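Eps1p (Saccharomyces cerevisiae, PDB 4TW5) is a yeast protein of the disulfide isomerase family, built here from two domains that look thioredoxin-like, each with a CXXC cysteine pair. Local coordinates at residues Phe19-Tyr33 and Glu80-Pro93. Residues are numbered along the deposited sequence; the frame is centred on the assembly and turned at random. Where two conformers were deposited one is given.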
loop_
_atom_site.group_PDB
_atom_site.type_symbol
_atom_site.label_atom_id
_atom_site.label_comp_id
_atom_site.label_asym_id
_atom_site.label_seq_id
_atom_site.Cartn_x
_atom_site.Cartn_y
_atom_site.Cartn_z
ATOM N N PHE A 19 -49.936 -16.356 -31.454
ATOM C CA PHE A 19 -49.007 -15.951 -30.409
ATOM C C PHE A 19 -47.878 -16.966 -30.282
ATOM O O PHE A 19 -46.722 -16.652 -30.573
ATOM C CB PHE A 19 -49.761 -15.768 -29.079
ATOM C CG PHE A 19 -48.967 -15.070 -28.014
ATOM C CD1 PHE A 19 -48.736 -13.712 -28.096
ATOM C CD2 PHE A 19 -48.488 -15.752 -26.920
ATOM C CE1 PHE A 19 -48.026 -13.050 -27.124
ATOM C CE2 PHE A 19 -47.771 -15.094 -25.942
ATOM C CZ PHE A 19 -47.540 -13.743 -26.048
ATOM N N LYS A 20 -48.213 -18.213 -29.983
ATOM C CA LYS A 20 -47.169 -19.177 -29.689
ATOM C C LYS A 20 -46.372 -19.559 -30.938
ATOM O O LYS A 20 -45.164 -19.782 -30.866
ATOM C CB LYS A 20 -47.785 -20.428 -29.045
ATOM C CG LYS A 20 -46.875 -21.640 -29.060
ATOM C CD LYS A 20 -47.233 -22.634 -27.976
ATOM C CE LYS A 20 -46.443 -23.932 -28.119
ATOM N NZ LYS A 20 -46.700 -24.847 -26.958
ATOM N N GLU A 21 -46.994 -19.461 -32.104
ATOM C CA GLU A 21 -46.322 -19.881 -33.318
ATOM C C GLU A 21 -45.292 -18.838 -33.711
ATOM O O GLU A 21 -44.172 -19.144 -34.123
ATOM C CB GLU A 21 -47.345 -20.038 -34.442
ATOM C CG GLU A 21 -48.336 -21.170 -34.228
ATOM C CD GLU A 21 -49.514 -20.748 -33.338
ATOM O OE1 GLU A 21 -49.521 -19.603 -32.842
ATOM O OE2 GLU A 21 -50.437 -21.563 -33.134
ATOM N N GLU A 22 -45.675 -17.589 -33.511
ATOM C CA GLU A 22 -44.810 -16.469 -33.782
ATOM C C GLU A 22 -43.622 -16.319 -32.811
ATOM O O GLU A 22 -42.525 -15.959 -33.240
ATOM C CB GLU A 22 -45.659 -15.201 -33.817
ATOM C CG GLU A 22 -44.847 -13.948 -33.997
ATOM C CD GLU A 22 -44.153 -13.896 -35.345
ATOM O OE1 GLU A 22 -44.616 -14.592 -36.279
ATOM O OE2 GLU A 22 -43.146 -13.149 -35.452
ATOM N N LEU A 23 -43.826 -16.583 -31.522
ATOM C CA LEU A 23 -42.737 -16.435 -30.541
ATOM C C LEU A 23 -41.768 -17.634 -30.517
ATOM O O LEU A 23 -40.745 -17.588 -29.842
ATOM C CB LEU A 23 -43.295 -16.210 -29.130
ATOM C CG LEU A 23 -44.301 -15.068 -28.896
ATOM C CD1 LEU A 23 -44.264 -14.555 -27.454
ATOM C CD2 LEU A 23 -44.143 -13.898 -29.869
ATOM N N SER A 24 -42.072 -18.691 -31.268
ATOM C CA SER A 24 -41.225 -19.890 -31.280
ATOM C C SER A 24 -39.883 -19.710 -32.003
ATOM O O SER A 24 -39.089 -20.646 -32.044
ATOM C CB SER A 24 -41.975 -21.074 -31.891
ATOM O OG SER A 24 -42.307 -20.831 -33.244
ATOM N N LYS A 25 -39.651 -18.563 -32.646
ATOM C CA LYS A 25 -38.340 -18.276 -33.239
ATOM C C LYS A 25 -37.885 -16.858 -32.916
ATOM O O LYS A 25 -38.674 -15.920 -32.987
ATOM C CB LYS A 25 -38.363 -18.482 -34.759
ATOM C CG LYS A 25 -38.477 -19.937 -35.203
ATOM C CD LYS A 25 -37.350 -20.794 -34.633
ATOM C CE LYS A 25 -37.723 -22.272 -34.683
ATOM N NZ LYS A 25 -36.688 -23.125 -34.024
ATOM N N GLY A 26 -36.615 -16.706 -32.547
ATOM C CA GLY A 26 -36.050 -15.401 -32.246
ATOM C C GLY A 26 -36.644 -14.682 -31.047
ATOM O O GLY A 26 -37.357 -15.260 -30.237
ATOM N N LEU A 27 -36.340 -13.393 -30.944
ATOM C CA LEU A 27 -36.848 -12.532 -29.869
ATOM C C LEU A 27 -38.044 -11.697 -30.277
ATOM O O LEU A 27 -38.171 -11.287 -31.423
ATOM C CB LEU A 27 -35.745 -11.601 -29.371
ATOM C CG LEU A 27 -34.551 -12.299 -28.730
ATOM C CD1 LEU A 27 -33.420 -11.337 -28.407
ATOM C CD2 LEU A 27 -35.051 -12.925 -27.452
ATOM N N HIS A 28 -38.941 -11.453 -29.334
ATOM C CA HIS A 28 -40.077 -10.591 -29.599
ATOM C C HIS A 28 -40.237 -9.550 -28.521
ATOM O O HIS A 28 -40.140 -9.855 -27.333
ATOM C CB HIS A 28 -41.342 -11.418 -29.745
ATOM C CG HIS A 28 -41.410 -12.144 -31.044
ATOM N ND1 HIS A 28 -40.692 -13.296 -31.283
ATOM C CD2 HIS A 28 -42.076 -11.867 -32.190
ATOM C CE1 HIS A 28 -40.919 -13.704 -32.521
ATOM N NE2 HIS A 28 -41.765 -12.859 -33.088
ATOM N N ILE A 29 -40.411 -8.304 -28.938
ATOM C CA ILE A 29 -40.732 -7.232 -28.024
ATOM C C ILE A 29 -42.191 -6.855 -28.226
ATOM O O ILE A 29 -42.547 -6.282 -29.247
ATOM C CB ILE A 29 -39.835 -6.017 -28.238
ATOM C CG1 ILE A 29 -38.361 -6.383 -28.022
ATOM C CG2 ILE A 29 -40.231 -4.921 -27.302
ATOM C CD1 ILE A 29 -37.430 -5.239 -28.319
ATOM N N ILE A 30 -43.040 -7.207 -27.274
ATOM C CA ILE A 30 -44.468 -7.095 -27.490
ATOM C C ILE A 30 -45.136 -6.000 -26.670
ATOM O O ILE A 30 -44.907 -5.865 -25.464
ATOM C CB ILE A 30 -45.175 -8.417 -27.184
ATOM C CG1 ILE A 30 -44.482 -9.564 -27.917
ATOM C CG2 ILE A 30 -46.649 -8.348 -27.602
ATOM C CD1 ILE A 30 -45.034 -10.946 -27.568
ATOM N N ASP A 31 -45.968 -5.215 -27.348
ATOM C CA ASP A 31 -46.760 -4.192 -26.689
ATOM C C ASP A 31 -48.176 -4.703 -26.405
ATOM O O ASP A 31 -49.027 -4.725 -27.293
ATOM C CB ASP A 31 -46.822 -2.912 -27.534
ATOM C CG ASP A 31 -47.845 -1.914 -27.003
ATOM O OD1 ASP A 31 -48.141 -1.945 -25.790
ATOM O OD2 ASP A 31 -48.362 -1.099 -27.795
ATOM N N PHE A 32 -48.413 -5.135 -25.173
ATOM C CA PHE A 32 -49.764 -5.461 -24.736
ATOM C C PHE A 32 -50.471 -4.150 -24.437
ATOM O O PHE A 32 -50.225 -3.515 -23.413
ATOM C CB PHE A 32 -49.742 -6.398 -23.522
ATOM C CG PHE A 32 -49.190 -7.758 -23.842
ATOM C CD1 PHE A 32 -47.828 -7.991 -23.835
ATOM C CD2 PHE A 32 -50.039 -8.789 -24.204
ATOM C CE1 PHE A 32 -47.331 -9.238 -24.166
ATOM C CE2 PHE A 32 -49.548 -10.035 -24.531
ATOM C CZ PHE A 32 -48.196 -10.263 -24.510
ATOM N N TYR A 33 -51.355 -3.752 -25.347
ATOM C CA TYR A 33 -51.957 -2.431 -25.288
ATOM C C TYR A 33 -53.461 -2.550 -25.273
ATOM O O TYR A 33 -54.016 -3.625 -25.520
ATOM C CB TYR A 33 -51.534 -1.585 -26.482
ATOM C CG TYR A 33 -52.262 -1.965 -27.755
ATOM C CD1 TYR A 33 -53.316 -1.188 -28.233
ATOM C CD2 TYR A 33 -51.914 -3.102 -28.467
ATOM C CE1 TYR A 33 -53.991 -1.529 -29.381
ATOM C CE2 TYR A 33 -52.583 -3.448 -29.622
ATOM C CZ TYR A 33 -53.624 -2.657 -30.069
ATOM O OH TYR A 33 -54.293 -2.992 -31.215
ATOM N N GLU A 80 -51.037 -14.196 -19.884
ATOM C CA GLU A 80 -49.717 -13.584 -19.815
ATOM C C GLU A 80 -49.619 -12.690 -18.583
ATOM O O GLU A 80 -48.587 -12.058 -18.344
ATOM C CB GLU A 80 -49.412 -12.796 -21.099
ATOM C CG GLU A 80 -49.237 -13.678 -22.340
ATOM C CD GLU A 80 -48.132 -14.730 -22.182
ATOM O OE1 GLU A 80 -47.070 -14.401 -21.610
ATOM O OE2 GLU A 80 -48.325 -15.889 -22.620
ATOM N N ASN A 81 -50.715 -12.625 -17.829
ATOM C CA ASN A 81 -50.757 -11.918 -16.550
ATOM C C ASN A 81 -50.447 -10.430 -16.670
ATOM O O ASN A 81 -49.703 -9.887 -15.860
ATOM C CB ASN A 81 -49.784 -12.567 -15.568
ATOM C CG ASN A 81 -50.116 -14.021 -15.301
ATOM O OD1 ASN A 81 -51.123 -14.328 -14.658
ATOM N ND2 ASN A 81 -49.272 -14.930 -15.799
ATOM N N ILE A 82 -51.013 -9.782 -17.682
ATOM C CA ILE A 82 -50.843 -8.344 -17.866
ATOM C C ILE A 82 -51.404 -7.581 -16.676
ATOM O O ILE A 82 -52.567 -7.754 -16.320
ATOM C CB ILE A 82 -51.544 -7.861 -19.155
ATOM C CG1 ILE A 82 -51.036 -8.645 -20.365
ATOM C CG2 ILE A 82 -51.361 -6.359 -19.354
ATOM C CD1 ILE A 82 -49.520 -8.639 -20.503
ATOM N N GLU A 83 -50.582 -6.733 -16.064
ATOM C CA GLU A 83 -51.029 -5.954 -14.918
ATOM C C GLU A 83 -51.428 -4.545 -15.328
ATOM O O GLU A 83 -52.417 -4.015 -14.834
ATOM C CB GLU A 83 -49.970 -5.905 -13.808
ATOM C CG GLU A 83 -49.529 -7.268 -13.278
ATOM C CD GLU A 83 -48.309 -7.192 -12.366
ATOM O OE1 GLU A 83 -47.447 -6.318 -12.590
ATOM O OE2 GLU A 83 -48.226 -7.996 -11.409
ATOM N N TYR A 84 -50.677 -3.937 -16.238
ATOM C CA TYR A 84 -50.965 -2.561 -16.615
ATOM C C TYR A 84 -51.048 -2.365 -18.122
ATOM O O TYR A 84 -50.710 -3.257 -18.895
ATOM C CB TYR A 84 -49.896 -1.631 -16.025
ATOM C CG TYR A 84 -48.465 -2.083 -16.252
ATOM C CD1 TYR A 84 -47.691 -1.533 -17.273
ATOM C CD2 TYR A 84 -47.883 -3.053 -15.441
ATOM C CE1 TYR A 84 -46.378 -1.938 -17.480
ATOM C CE2 TYR A 84 -46.575 -3.468 -15.640
ATOM C CZ TYR A 84 -45.828 -2.909 -16.657
ATOM O OH TYR A 84 -44.533 -3.330 -16.843
ATOM N N PHE A 85 -51.498 -1.182 -18.518
ATOM C CA PHE A 85 -51.582 -0.770 -19.911
ATOM C C PHE A 85 -50.913 0.592 -20.065
ATOM O O PHE A 85 -51.154 1.495 -19.261
ATOM C CB PHE A 85 -53.035 -0.707 -20.385
ATOM C CG PHE A 85 -53.691 -2.052 -20.545
ATOM C CD1 PHE A 85 -53.000 -3.117 -21.103
ATOM C CD2 PHE A 85 -55.004 -2.250 -20.139
ATOM C CE1 PHE A 85 -53.608 -4.357 -21.257
ATOM C CE2 PHE A 85 -55.619 -3.484 -20.283
ATOM C CZ PHE A 85 -54.917 -4.539 -20.844
ATOM N N PRO A 86 -50.035 0.732 -21.071
ATOM C CA PRO A 86 -49.620 -0.387 -21.919
ATOM C C PRO A 86 -48.473 -1.139 -21.257
ATOM O O PRO A 86 -47.781 -0.569 -20.410
ATOM C CB PRO A 86 -49.155 0.302 -23.193
ATOM C CG PRO A 86 -48.601 1.598 -22.699
ATOM C CD PRO A 86 -49.417 1.998 -21.499
ATOM N N GLU A 87 -48.260 -2.389 -21.646
ATOM C CA GLU A 87 -47.164 -3.160 -21.074
ATOM C C GLU A 87 -46.240 -3.727 -22.138
ATOM O O GLU A 87 -46.654 -4.558 -22.958
ATOM C CB GLU A 87 -47.700 -4.288 -20.210
ATOM C CG GLU A 87 -46.597 -5.094 -19.582
ATOM C CD GLU A 87 -47.064 -5.927 -18.420
ATOM O OE1 GLU A 87 -48.237 -5.781 -18.009
ATOM O OE2 GLU A 87 -46.250 -6.734 -17.922
ATOM N N ILE A 88 -44.987 -3.276 -22.113
ATOM C CA ILE A 88 -43.993 -3.708 -23.088
ATOM C C ILE A 88 -43.092 -4.833 -22.564
ATOM O O ILE A 88 -42.415 -4.669 -21.554
ATOM C CB ILE A 88 -43.124 -2.537 -23.513
ATOM C CG1 ILE A 88 -44.006 -1.339 -23.857
ATOM C CG2 ILE A 88 -42.225 -2.935 -24.689
ATOM C CD1 ILE A 88 -43.226 -0.113 -24.206
ATOM N N ARG A 89 -43.066 -5.961 -23.270
ATOM C CA ARG A 89 -42.394 -7.172 -22.782
ATOM C C ARG A 89 -41.462 -7.844 -23.799
ATOM O O ARG A 89 -41.673 -7.742 -25.015
ATOM C CB ARG A 89 -43.433 -8.198 -22.347
ATOM C CG ARG A 89 -44.328 -7.801 -21.193
ATOM C CD ARG A 89 -45.159 -8.993 -20.791
ATOM N NE ARG A 89 -45.942 -8.755 -19.590
ATOM C CZ ARG A 89 -46.512 -9.720 -18.877
ATOM N NH1 ARG A 89 -46.396 -10.981 -19.255
ATOM N NH2 ARG A 89 -47.208 -9.423 -17.793
ATOM N N LEU A 90 -40.428 -8.518 -23.286
ATOM C CA LEU A 90 -39.530 -9.337 -24.091
ATOM C C LEU A 90 -39.780 -10.838 -23.898
ATOM O O LEU A 90 -39.784 -11.353 -22.777
ATOM C CB LEU A 90 -38.068 -9.024 -23.774
ATOM C CG LEU A 90 -37.020 -9.768 -24.630
ATOM C CD1 LEU A 90 -37.060 -9.314 -26.116
ATOM C CD2 LEU A 90 -35.636 -9.570 -24.061
ATOM N N TYR A 91 -39.982 -11.542 -25.002
ATOM C CA TYR A 91 -40.161 -12.983 -24.979
ATOM C C TYR A 91 -39.087 -13.665 -25.803
ATOM O O TYR A 91 -38.512 -13.059 -26.708
ATOM C CB TYR A 91 -41.535 -13.359 -25.514
ATOM C CG TYR A 91 -42.673 -13.088 -24.554
ATOM C CD1 TYR A 91 -43.120 -11.791 -24.325
ATOM C CD2 TYR A 91 -43.332 -14.129 -23.910
ATOM C CE1 TYR A 91 -44.172 -11.537 -23.456
ATOM C CE2 TYR A 91 -44.387 -13.881 -23.039
ATOM C CZ TYR A 91 -44.798 -12.580 -22.826
ATOM O OH TYR A 91 -45.840 -12.313 -21.983
ATOM N N ASN A 92 -38.755 -14.899 -25.443
ATOM C CA ASN A 92 -37.955 -15.732 -26.325
ATOM C C ASN A 92 -38.793 -16.994 -26.609
ATOM O O ASN A 92 -39.939 -17.070 -26.157
ATOM C CB ASN A 92 -36.562 -15.987 -25.739
ATOM C CG ASN A 92 -36.570 -16.767 -24.408
ATOM O OD1 ASN A 92 -37.583 -17.292 -23.949
ATOM N ND2 ASN A 92 -35.399 -16.843 -23.803
ATOM N N PRO A 93 -38.273 -17.955 -27.389
ATOM C CA PRO A 93 -39.047 -19.198 -27.587
ATOM C C PRO A 93 -39.438 -19.959 -26.300
ATOM O O PRO A 93 -40.410 -20.720 -26.325
ATOM C CB PRO A 93 -38.103 -20.063 -28.442
ATOM C CG PRO A 93 -37.268 -19.088 -29.183
ATOM C CD PRO A 93 -37.075 -17.911 -28.262
#
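Glu87 OE2, beside the backbone pair Phe32-Glu87, is gripped by two N-H groups of the buried Arg89, NE at 2.6 Å and NH2 at 2.9 Å. Both come from the same face of the carboxylate, well above its plane, in a side-on salt bridge. The far side of the guanidinium is held too: Arg89 NH1 donates to Glu80 O at 2.6 Å and, less closely, to Tyr91 OH. These bonds fix the rotation of the arginine.

Ile82 CD1 lies over the centre of the guanidinium. The same methyl sits over one face of the Phe32 ring, 3.8 Å from its centroid, in a CH-pi contact. Phe32 has CG beside its backbone N (chi1 -66°), which lays the ring along the Glu87, Arg89 and Tyr91 face. Phe32 CE1 is 4.0 Å from Tyr91 CE1. Phe19 turns an edge to the Tyr91 ring in a T-shaped stack, with planes at 81°. Leu23 CD1 lies over one face of the Phe19 ring, toward its rim, and is 3.6 Å from Tyr91 CB. Phe19 CE2 also meets Glu80 OE2, at 3.5 Å.

Three hydrogen-bonded pairs, His28-Tyr91, Ile30-Arg89 and Phe32-Glu87, join the antiparallel strands. On the other face Ile29 CG1 packs on Leu90 CD1 at 3.7 Å, and Ile29 CG2 touches Ile88 CG2. The cis-proline Pro86 leads into strand 87-92 and touches Cys40, of the Cys37-Cys40 disulfide, as in thioredoxin folds, where a cis-proline faces the CXXC pair.

The two strands are the middle pair of a four-stranded mixed sheet. Strand 63-69 runs parallel to 27-33 on its outer side, and 95-99 borders 87-92. Helix 44-53 lies against the Ile29 and Ile88 face through Trp47, while helix 19-23 packs on the Tyr91 face.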